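Long-range contacts in ABC transporter (Thermotoga maritima, PDB 1JI0), which binds ATP and probably hydrolyses it to power the uptake of branched-chain amino acids, as the nucleotide-binding subunit of an ABC transporter: residues Ile5-Gln10 with Leu27-Gly32; Thr97-Leu102 with Glu131-Leu136; Arg117-Ile122 with Ala153-Pro158. One frame throughout, in Å; residues are numbered along the deposited sequence.

Contact 1 of 3, residues Ile5-Gln10 with Leu27-Gly32; sequences IVLEVQ and LKVPRG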
loop_
_atom_site.group_PDB
_atom_site.type_symbol
_atom_site.label_atom_id
_atom_site.label_comp_id
_atom_site.label_asym_id
_atom_site.label_seq_id
_atom_site.Cartn_x
_atom_site.Cartn_y
_atom_site.Cartn_z
ATOM N N ILE A 5 -0.238 -12.741 11.553
ATOM C CA ILE A 5 0.540 -11.523 11.298
ATOM C C ILE A 5 1.111 -11.762 9.908
ATOM O O ILE A 5 2.083 -12.501 9.758
ATOM C CB ILE A 5 1.711 -11.348 12.316
ATOM C CG1 ILE A 5 1.156 -11.139 13.731
ATOM C CG2 ILE A 5 2.587 -10.143 11.920
ATOM C CD1 ILE A 5 0.229 -9.910 13.858
ATOM N N VAL A 6 0.496 -11.164 8.889
ATOM C CA VAL A 6 0.962 -11.369 7.521
ATOM C C VAL A 6 2.347 -10.798 7.268
ATOM O O VAL A 6 3.121 -11.354 6.488
ATOM C CB VAL A 6 -0.018 -10.776 6.478
ATOM C CG1 VAL A 6 -1.391 -11.393 6.652
ATOM C CG2 VAL A 6 -0.085 -9.264 6.620
ATOM N N LEU A 7 2.670 -9.695 7.931
ATOM C CA LEU A 7 3.975 -9.086 7.750
ATOM C C LEU A 7 4.497 -8.536 9.058
ATOM O O LEU A 7 3.793 -7.800 9.760
ATOM C CB LEU A 7 3.907 -7.946 6.731
ATOM C CG LEU A 7 5.273 -7.320 6.418
ATOM C CD1 LEU A 7 6.015 -8.196 5.400
ATOM C CD2 LEU A 7 5.074 -5.921 5.865
ATOM N N GLU A 8 5.723 -8.911 9.396
ATOM C CA GLU A 8 6.353 -8.407 10.605
ATOM C C GLU A 8 7.754 -7.912 10.275
ATOM O O GLU A 8 8.554 -8.627 9.669
ATOM C CB GLU A 8 6.439 -9.480 11.692
ATOM C CG GLU A 8 7.013 -8.930 12.998
ATOM C CD GLU A 8 7.129 -9.968 14.095
ATOM O OE1 GLU A 8 6.826 -11.152 13.833
ATOM O OE2 GLU A 8 7.529 -9.599 15.220
ATOM N N VAL A 9 8.038 -6.676 10.658
ATOM C CA VAL A 9 9.348 -6.082 10.429
ATOM C C VAL A 9 9.993 -6.012 11.802
ATOM O O VAL A 9 9.385 -5.507 12.737
ATOM C CB VAL A 9 9.221 -4.645 9.831
ATOM C CG1 VAL A 9 10.597 -4.001 9.697
ATOM C CG2 VAL A 9 8.544 -4.705 8.469
ATOM N N GLN A 10 11.207 -6.542 11.939
ATOM C CA GLN A 10 11.889 -6.510 13.229
ATOM C C GLN A 10 13.188 -5.714 13.155
ATOM O O GLN A 10 14.039 -5.993 12.313
ATOM C CB GLN A 10 12.208 -7.930 13.710
ATOM C CG GLN A 10 11.038 -8.896 13.661
ATOM C CD GLN A 10 11.384 -10.253 14.248
ATOM O OE1 GLN A 10 12.485 -10.772 14.043
ATOM N NE2 GLN A 10 10.440 -10.838 14.976
ATOM N N LEU A 27 7.325 -3.309 13.058
ATOM C CA LEU A 27 5.950 -3.143 12.586
ATOM C C LEU A 27 5.307 -4.500 12.415
ATOM O O LEU A 27 5.987 -5.476 12.122
ATOM C CB LEU A 27 5.893 -2.499 11.201
ATOM C CG LEU A 27 6.629 -1.247 10.760
ATOM C CD1 LEU A 27 6.598 -1.209 9.229
ATOM C CD2 LEU A 27 5.982 -0.012 11.356
ATOM N N LYS A 28 3.987 -4.549 12.565
ATOM C CA LYS A 28 3.237 -5.781 12.359
ATOM C C LYS A 28 1.983 -5.414 11.594
ATOM O O LYS A 28 1.364 -4.387 11.868
ATOM C CB LYS A 28 2.863 -6.431 13.692
ATOM C CG LYS A 28 4.047 -7.016 14.433
ATOM C CD LYS A 28 3.591 -7.839 15.627
ATOM C CE LYS A 28 4.773 -8.307 16.453
ATOM N NZ LYS A 28 4.311 -9.027 17.674
ATOM N N VAL A 29 1.629 -6.226 10.607
ATOM C CA VAL A 29 0.419 -5.985 9.822
ATOM C C VAL A 29 -0.429 -7.250 9.978
ATOM O O VAL A 29 -0.175 -8.257 9.319
ATOM C CB VAL A 29 0.752 -5.757 8.327
ATOM C CG1 VAL A 29 -0.504 -5.361 7.572
ATOM C CG2 VAL A 29 1.830 -4.664 8.190
ATOM N N PRO A 30 -1.431 -7.217 10.880
ATOM C CA PRO A 30 -2.308 -8.372 11.125
ATOM C C PRO A 30 -3.212 -8.700 9.944
ATOM O O PRO A 30 -3.642 -7.807 9.207
ATOM C CB PRO A 30 -3.118 -7.949 12.362
ATOM C CG PRO A 30 -2.222 -6.903 13.037
ATOM C CD PRO A 30 -1.714 -6.134 11.840
ATOM N N ARG A 31 -3.504 -9.990 9.789
ATOM C CA ARG A 31 -4.354 -10.477 8.714
ATOM C C ARG A 31 -5.707 -9.778 8.737
ATOM O O ARG A 31 -6.313 -9.632 9.798
ATOM C CB ARG A 31 -4.553 -11.995 8.851
ATOM C CG ARG A 31 -5.529 -12.619 7.833
ATOM C CD ARG A 31 -5.400 -14.139 7.830
ATOM N NE ARG A 31 -4.020 -14.528 7.534
ATOM C CZ ARG A 31 -3.472 -14.504 6.318
ATOM N NH1 ARG A 31 -4.188 -14.129 5.271
ATOM N NH2 ARG A 31 -2.189 -14.805 6.157
ATOM N N GLY A 32 -6.163 -9.343 7.564
ATOM C CA GLY A 32 -7.458 -8.691 7.445
ATOM C C GLY A 32 -7.548 -7.251 7.912
ATOM O O GLY A 32 -8.629 -6.668 7.897
#

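Contact 2 of 3, residues Thr97-Leu102 with Glu131-Leu136; sequences TVYENL and ERLKQL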
loop_
_atom_site.group_PDB
_atom_site.type_symbol
_atom_site.label_atom_id
_atom_site.label_comp_id
_atom_site.label_asym_id
_atom_site.label_seq_id
_atom_site.Cartn_x
_atom_site.Cartn_y
_atom_site.Cartn_z
ATOM N N THR A 97 -4.705 -0.361 -23.172
ATOM C CA THR A 97 -5.950 0.212 -22.674
ATOM C C THR A 97 -6.265 -0.267 -21.255
ATOM O O THR A 97 -5.615 -1.143 -20.700
ATOM C CB THR A 97 -7.077 -0.193 -23.625
ATOM O OG1 THR A 97 -8.003 -1.025 -22.922
ATOM C CG2 THR A 97 -6.505 -0.980 -24.809
ATOM N N VAL A 98 -7.283 0.376 -20.651
ATOM C CA VAL A 98 -7.666 0.006 -19.293
ATOM C C VAL A 98 -7.801 -1.510 -19.136
ATOM O O VAL A 98 -7.292 -2.111 -18.198
ATOM C CB VAL A 98 -9.000 0.683 -18.973
ATOM C CG1 VAL A 98 -9.733 -0.100 -17.887
ATOM C CG2 VAL A 98 -8.760 2.102 -18.491
ATOM N N TYR A 99 -8.486 -2.171 -20.060
ATOM C CA TYR A 99 -8.679 -3.612 -19.960
ATOM C C TYR A 99 -7.361 -4.386 -19.869
ATOM O O TYR A 99 -7.197 -5.264 -19.020
ATOM C CB TYR A 99 -9.482 -4.119 -21.158
ATOM C CG TYR A 99 -9.720 -5.609 -21.122
ATOM C CD1 TYR A 99 -10.633 -6.168 -20.232
ATOM C CD2 TYR A 99 -9.009 -6.465 -21.961
ATOM C CE1 TYR A 99 -10.832 -7.548 -20.177
ATOM C CE2 TYR A 99 -9.199 -7.842 -21.912
ATOM C CZ TYR A 99 -10.110 -8.377 -21.020
ATOM O OH TYR A 99 -10.281 -9.742 -20.966
ATOM N N GLU A 100 -6.421 -4.064 -20.750
ATOM C CA GLU A 100 -5.136 -4.748 -20.762
ATOM C C GLU A 100 -4.353 -4.520 -19.472
ATOM O O GLU A 100 -3.722 -5.447 -18.957
ATOM C CB GLU A 100 -4.317 -4.307 -21.984
ATOM C CG GLU A 100 -4.856 -4.875 -23.307
ATOM C CD GLU A 100 -4.204 -4.269 -24.542
ATOM O OE1 GLU A 100 -4.328 -3.039 -24.756
ATOM O OE2 GLU A 100 -3.566 -5.032 -25.306
ATOM N N ASN A 101 -4.387 -3.296 -18.950
ATOM C CA ASN A 101 -3.677 -3.002 -17.713
ATOM C C ASN A 101 -4.222 -3.847 -16.560
ATOM O O ASN A 101 -3.453 -4.378 -15.764
ATOM C CB ASN A 101 -3.770 -1.514 -17.358
ATOM C CG ASN A 101 -2.739 -0.669 -18.086
ATOM O OD1 ASN A 101 -2.971 -0.200 -19.201
ATOM N ND2 ASN A 101 -1.588 -0.474 -17.455
ATOM N N LEU A 102 -5.545 -3.976 -16.466
ATOM C CA LEU A 102 -6.138 -4.781 -15.402
ATOM C C LEU A 102 -5.747 -6.243 -15.540
ATOM O O LEU A 102 -5.308 -6.882 -14.580
ATOM C CB LEU A 102 -7.672 -4.705 -15.417
ATOM C CG LEU A 102 -8.429 -3.535 -14.784
ATOM C CD1 LEU A 102 -7.952 -3.301 -13.357
ATOM C CD2 LEU A 102 -8.220 -2.305 -15.603
ATOM N N GLU A 131 -16.102 2.456 -17.401
ATOM C CA GLU A 131 -16.662 3.442 -18.311
ATOM C C GLU A 131 -15.667 3.703 -19.437
ATOM O O GLU A 131 -16.028 4.237 -20.483
ATOM C CB GLU A 131 -16.953 4.746 -17.551
ATOM C CG GLU A 131 -17.284 5.950 -18.434
ATOM C CD GLU A 131 -17.665 7.195 -17.636
ATOM O OE1 GLU A 131 -17.902 8.252 -18.262
ATOM O OE2 GLU A 131 -17.735 7.122 -16.388
ATOM N N ARG A 132 -14.414 3.316 -19.219
ATOM C CA ARG A 132 -13.369 3.531 -20.213
ATOM C C ARG A 132 -12.515 2.280 -20.391
ATOM O O ARG A 132 -11.301 2.362 -20.561
ATOM C CB ARG A 132 -12.493 4.707 -19.780
ATOM C CG ARG A 132 -13.284 5.956 -19.419
ATOM C CD ARG A 132 -12.380 7.051 -18.870
ATOM N NE ARG A 132 -13.123 8.257 -18.507
ATOM C CZ ARG A 132 -14.040 8.316 -17.545
ATOM N NH1 ARG A 132 -14.337 7.235 -16.833
ATOM N NH2 ARG A 132 -14.659 9.461 -17.290
ATOM N N LEU A 133 -13.170 1.125 -20.369
ATOM C CA LEU A 133 -12.501 -0.165 -20.502
ATOM C C LEU A 133 -11.689 -0.335 -21.788
ATOM O O LEU A 133 -10.549 -0.790 -21.751
ATOM C CB LEU A 133 -13.539 -1.285 -20.390
ATOM C CG LEU A 133 -13.048 -2.725 -20.265
ATOM C CD1 LEU A 133 -12.161 -2.873 -19.032
ATOM C CD2 LEU A 133 -14.241 -3.647 -20.161
ATOM N N LYS A 134 -12.276 0.030 -22.923
ATOM C CA LYS A 134 -11.600 -0.102 -24.214
ATOM C C LYS A 134 -10.652 1.058 -24.491
ATOM O O LYS A 134 -9.901 1.037 -25.465
ATOM C CB LYS A 134 -12.637 -0.203 -25.339
ATOM C CG LYS A 134 -13.594 -1.376 -25.179
ATOM C CD LYS A 134 -14.795 -1.259 -26.106
ATOM C CE LYS A 134 -15.827 -2.330 -25.784
ATOM N NZ LYS A 134 -17.091 -2.158 -26.560
ATOM N N GLN A 135 -10.688 2.071 -23.634
ATOM C CA GLN A 135 -9.826 3.236 -23.792
ATOM C C GLN A 135 -8.409 2.906 -23.317
ATOM O O GLN A 135 -8.226 2.090 -22.415
ATOM C CB GLN A 135 -10.404 4.410 -22.990
ATOM C CG GLN A 135 -9.543 5.667 -22.965
ATOM C CD GLN A 135 -10.196 6.814 -22.200
ATOM O OE1 GLN A 135 -9.553 7.822 -21.896
ATOM N NE2 GLN A 135 -11.481 6.665 -21.894
ATOM N N LEU A 136 -7.412 3.533 -23.939
ATOM C CA LEU A 136 -6.013 3.309 -23.582
ATOM C C LEU A 136 -5.712 3.985 -22.258
ATOM O O LEU A 136 -6.525 4.749 -21.754
ATOM C CB LEU A 136 -5.081 3.904 -24.640
ATOM C CG LEU A 136 -5.010 3.314 -26.049
ATOM C CD1 LEU A 136 -4.097 4.179 -26.893
ATOM C CD2 LEU A 136 -4.486 1.888 -26.005
#

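Contact 3 of 3, residues Arg117-Ile122 with Ala153-Pro158; sequences RDLEWI and ALMSRP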
loop_
_atom_site.group_PDB
_atom_site.type_symbol
_atom_site.label_atom_id
_atom_site.label_comp_id
_atom_site.label_asym_id
_atom_site.label_seq_id
_atom_site.Cartn_x
_atom_site.Cartn_y
_atom_site.Cartn_z
ATOM N N ARG A 117 -14.945 -13.256 -11.515
ATOM C CA ARG A 117 -15.582 -12.572 -10.399
ATOM C C ARG A 117 -14.780 -11.352 -9.956
ATOM O O ARG A 117 -15.354 -10.298 -9.672
ATOM C CB ARG A 117 -15.764 -13.562 -9.246
ATOM C CG ARG A 117 -16.645 -14.733 -9.650
ATOM C CD ARG A 117 -16.502 -15.944 -8.751
ATOM N NE ARG A 117 -17.360 -17.031 -9.220
ATOM C CZ ARG A 117 -17.382 -18.255 -8.699
ATOM N NH1 ARG A 117 -16.586 -18.560 -7.682
ATOM N NH2 ARG A 117 -18.203 -19.173 -9.192
ATOM N N ASP A 118 -13.455 -11.486 -9.915
ATOM C CA ASP A 118 -12.594 -10.379 -9.511
ATOM C C ASP A 118 -12.669 -9.214 -10.487
ATOM O O ASP A 118 -12.682 -8.054 -10.077
ATOM C CB ASP A 118 -11.138 -10.835 -9.385
ATOM C CG ASP A 118 -10.918 -11.762 -8.213
ATOM O OD1 ASP A 118 -11.706 -11.701 -7.244
ATOM O OD2 ASP A 118 -9.943 -12.542 -8.250
ATOM N N LEU A 119 -12.715 -9.517 -11.779
ATOM C CA LEU A 119 -12.788 -8.460 -12.777
ATOM C C LEU A 119 -14.089 -7.676 -12.622
ATOM O O LEU A 119 -14.101 -6.449 -12.739
ATOM C CB LEU A 119 -12.688 -9.043 -14.192
ATOM C CG LEU A 119 -12.661 -8.014 -15.331
ATOM C CD1 LEU A 119 -11.574 -6.979 -15.077
ATOM C CD2 LEU A 119 -12.423 -8.722 -16.656
ATOM N N GLU A 120 -15.183 -8.382 -12.355
ATOM C CA GLU A 120 -16.465 -7.714 -12.182
ATOM C C GLU A 120 -16.498 -6.970 -10.850
ATOM O O GLU A 120 -17.103 -5.903 -10.747
ATOM C CB GLU A 120 -17.622 -8.717 -12.267
ATOM C CG GLU A 120 -17.524 -9.900 -11.318
ATOM C CD GLU A 120 -18.700 -10.860 -11.455
ATOM O OE1 GLU A 120 -18.706 -11.907 -10.766
ATOM O OE2 GLU A 120 -19.622 -10.566 -12.251
ATOM N N TRP A 121 -15.838 -7.526 -9.838
ATOM C CA TRP A 121 -15.797 -6.875 -8.533
ATOM C C TRP A 121 -15.086 -5.535 -8.652
ATOM O O TRP A 121 -15.489 -4.557 -8.031
ATOM C CB TRP A 121 -15.078 -7.752 -7.503
ATOM C CG TRP A 121 -14.866 -7.055 -6.184
ATOM C CD1 TRP A 121 -15.800 -6.371 -5.453
ATOM C CD2 TRP A 121 -13.635 -6.950 -5.456
ATOM N NE1 TRP A 121 -15.226 -5.845 -4.318
ATOM C CE2 TRP A 121 -13.899 -6.186 -4.295
ATOM C CE3 TRP A 121 -12.334 -7.428 -5.670
ATOM C CZ2 TRP A 121 -12.910 -5.887 -3.355
ATOM C CZ3 TRP A 121 -11.350 -7.131 -4.733
ATOM C CH2 TRP A 121 -11.645 -6.367 -3.589
ATOM N N ILE A 122 -14.028 -5.495 -9.458
ATOM C CA ILE A 122 -13.266 -4.269 -9.665
ATOM C C ILE A 122 -14.095 -3.248 -10.430
ATOM O O ILE A 122 -13.867 -2.041 -10.332
ATOM C CB ILE A 122 -11.958 -4.555 -10.435
ATOM C CG1 ILE A 122 -10.974 -5.273 -9.509
ATOM C CG2 ILE A 122 -11.351 -3.258 -10.955
ATOM C CD1 ILE A 122 -9.664 -5.612 -10.159
ATOM N N ALA A 153 -3.256 -4.338 -9.339
ATOM C CA ALA A 153 -2.734 -5.062 -8.193
ATOM C C ALA A 153 -3.781 -6.042 -7.666
ATOM O O ALA A 153 -3.460 -7.172 -7.291
ATOM C CB ALA A 153 -2.327 -4.072 -7.095
ATOM N N LEU A 154 -5.038 -5.616 -7.651
ATOM C CA LEU A 154 -6.107 -6.476 -7.154
ATOM C C LEU A 154 -6.277 -7.741 -7.986
ATOM O O LEU A 154 -6.517 -8.815 -7.441
ATOM C CB LEU A 154 -7.434 -5.711 -7.114
ATOM C CG LEU A 154 -7.615 -4.693 -5.986
ATOM C CD1 LEU A 154 -8.999 -4.058 -6.087
ATOM C CD2 LEU A 154 -7.454 -5.386 -4.652
HETATM N N MSE A 155 -6.149 -7.620 -9.305
HETATM C CA MSE A 155 -6.302 -8.778 -10.182
HETATM C C MSE A 155 -5.308 -9.902 -9.892
HETATM O O MSE A 155 -5.468 -11.015 -10.383
HETATM C CB MSE A 155 -6.192 -8.351 -11.649
HETATM C CG MSE A 155 -7.382 -7.547 -12.155
HETATM SE SE MSE A 155 -9.082 -8.458 -11.889
HETATM C CE MSE A 155 -8.597 -10.226 -12.485
ATOM N N SER A 156 -4.278 -9.617 -9.100
ATOM C CA SER A 156 -3.295 -10.639 -8.766
ATOM C C SER A 156 -3.678 -11.303 -7.449
ATOM O O SER A 156 -2.987 -12.200 -6.980
ATOM C CB SER A 156 -1.895 -10.029 -8.644
ATOM O OG SER A 156 -1.728 -9.363 -7.405
ATOM N N ARG A 157 -4.782 -10.851 -6.860
ATOM C CA ARG A 157 -5.263 -11.399 -5.592
ATOM C C ARG A 157 -4.121 -11.431 -4.563
ATOM O O ARG A 157 -3.727 -12.493 -4.060
ATOM C CB ARG A 157 -5.835 -12.800 -5.834
ATOM C CG ARG A 157 -6.515 -13.429 -4.632
ATOM C CD ARG A 157 -7.435 -14.575 -5.047
ATOM N NE ARG A 157 -8.659 -14.095 -5.687
ATOM C CZ ARG A 157 -9.623 -14.887 -6.148
ATOM N NH1 ARG A 157 -9.509 -16.205 -6.044
ATOM N NH2 ARG A 157 -10.710 -14.365 -6.702
ATOM N N PRO A 158 -3.601 -10.246 -4.213
ATOM C CA PRO A 158 -2.500 -10.044 -3.262
ATOM C C PRO A 158 -2.735 -10.636 -1.880
ATOM O O PRO A 158 -3.856 -10.628 -1.375
ATOM C CB PRO A 158 -2.369 -8.517 -3.189
ATOM C CG PRO A 158 -3.107 -8.014 -4.409
ATOM C CD PRO A 158 -4.247 -8.961 -4.529
HETATM O O HOH W 1 -10.200 -12.197 -4.755
#

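Contact 1 of 3, residues Ile5-Gln10 with Leu27-Gly32
Val6 sets its CG1 over one face of the Arg31 guanidinium, off centre and 3.5 Å from NH2. CG1 stands beside the backbone N and anti to the carbonyl carbon (chi1 -58°), which turns it toward the arginine. The methyl packs on the flat group, whose NE donates to Ser3 O just ahead of the strand. Val6 also marks a classic beta bulge, since it and Leu7 both face Val29, and their two amides reach Val29 O only through weak bonds, the place of that oxygen being itself uncertain.

Past the bulge the strands run antiparallel in regular pairing, Val29 N donating to Leu7 O at 2.8 Å. Leu27 closes the far end. Its backbone exchanges two bonds with Val9, Val9 N to Leu27 O at 2.8 Å and Leu27 N to Val9 O at 3.0 Å, and its CD1 lies alongside Val9 CG2 at 4.1 Å. These two side chains share a face with Leu7 and Val29, where Leu7 CB meets Val29 CG2 at 4.1 Å.

Ile5 points to the other face, with CD1 4.0 Å from Pro30 CG and CG2 packed on Lys28 CB. Glu8 and Lys28 run side by side there, but Glu8 OE2 stays 4.1 Å from Lys28 NZ and accepts from Gln10 NE2. The pairing thus rests on main-chain bonds and a buried aliphatic face, and its charged groups probably contribute little.

Contact 2 of 3, residues Thr97-Leu102 with Glu131-Leu136
Leu133 lays its CD1 along Tyr99, 3.6 Å from CB and level with the ring at its edge. CG is anti to the backbone N (chi1 -170°), and this swings the branch back to the helix although the side chain sets out away from it. The same methyl meets Val98 CG1 at 3.9 Å, the valine crossing it at about a right angle. Leu133 is thus lodged against the first turn of helix 98-103, with Phe123 of helix 114-125 also touching it, while Val98 leans further on Leu148 of helix 142-154.

Polar contacts pin the backbone beside this packing. Leu133 O takes two donors, both in its carbonyl plane: Thr97 OG1 at 2.8 Å and Tyr99 N at 3.0 Å. Gripped twice, that carbonyl is well fixed in rotation. Val98 N also donates to Gln135 O, though the exact place of that oxygen is less sure. Two amides of the first helical turn, which lack a carbonyl one turn back in the helix, are thus met by loop carbonyls. Beside them Thr97 CG2 meets Leu136 CD2 at 3.7 Å, the two side chains at about a right angle.

Arg132 sends its guanidinium the other way, into a salt bridge with Glu144 on helix 142-154. Within the helix segment Glu100 OE1 accepts from Thr97 N at 3.1 Å, on the anti side of the carboxylate. Thr97 is the N-cap and Glu100 stands three residues on, so this bond is one half of a capping box. The arrangement belongs to the helical subdomain of ABC ATPases, where this loop leads into the LSGGE signature sequence that contains Leu140 and Glu144.

Contact 3 of 3, residues Arg117-Ile122 with Ala153-Pro158
Asp118 and Arg157 meet almost perpendicular to one another, the carboxylate and guanidinium planes turned 81° apart. Arg157 NH2 donates to Asp118 OD1 at 2.9 Å, with the oxygen lying in the guanidinium plane and used on its syn side. The approach of NH2 to OD2 is too short and bent to build on, but OD2 has a second positive partner in Arg109. The bend of Arg157 at chi3 (-73°) brings the guanidinium round to the helix. Water 1 donates to Asp118 OD1 at 3.0 Å. With a leucine in place of Asp118, Arg157 and Arg109 would probably be left close together without the carboxylate that now pairs with both, and the arginine end set free to turn.

Next to the ion pair the contact is apolar. Met155, selenomethionine in this crystal, folds back at chi2 and chi3, so that SE rests against the helix 4.0 Å from Asp118 CB. Ile122 crosses Met155 obliquely and presses its CD1 to the Met155 SE at 3.4 Å; that methyl also lies 3.8 Å from Leu154 CB. Trp121 comes at about a right angle to Leu154, its CZ3 4.1 Å from Leu154 CD1.

Helix 114-125 is in this way laid against the C-terminal end of helix 142-154 and the turn that follows. Beyond that turn Pro158 leans on Ala84 of strand 83-86 at the edge of the mixed sheet, just before strand 160-164 enters it. Leu119 also touches Tyr99 and Met103 of helix 98-103.

In the fold
From the N terminus, contact 1 closes first: strand 25-30 pairs with the start of strand 5-16 after the chain has passed through strand 19-23, completing part of the antiparallel sheet before the chain enters the ATP-binding P-loop. Contacts 2 and 3 come later and cross, their segments alternating along the chain. Residues 97-102 wait for the loop 131-136, while 117-122, lying between them, waits for 153-158. Both belong to the helical region, and they touch, Leu102 O lying 3.3 Å from Met155 CG. Together they tie helices 98-103, 114-125 and 142-154 to one another, and contact 3 brings them near the mixed sheet. Contacts 1 and 2 lie on opposite sides of the chain's centre.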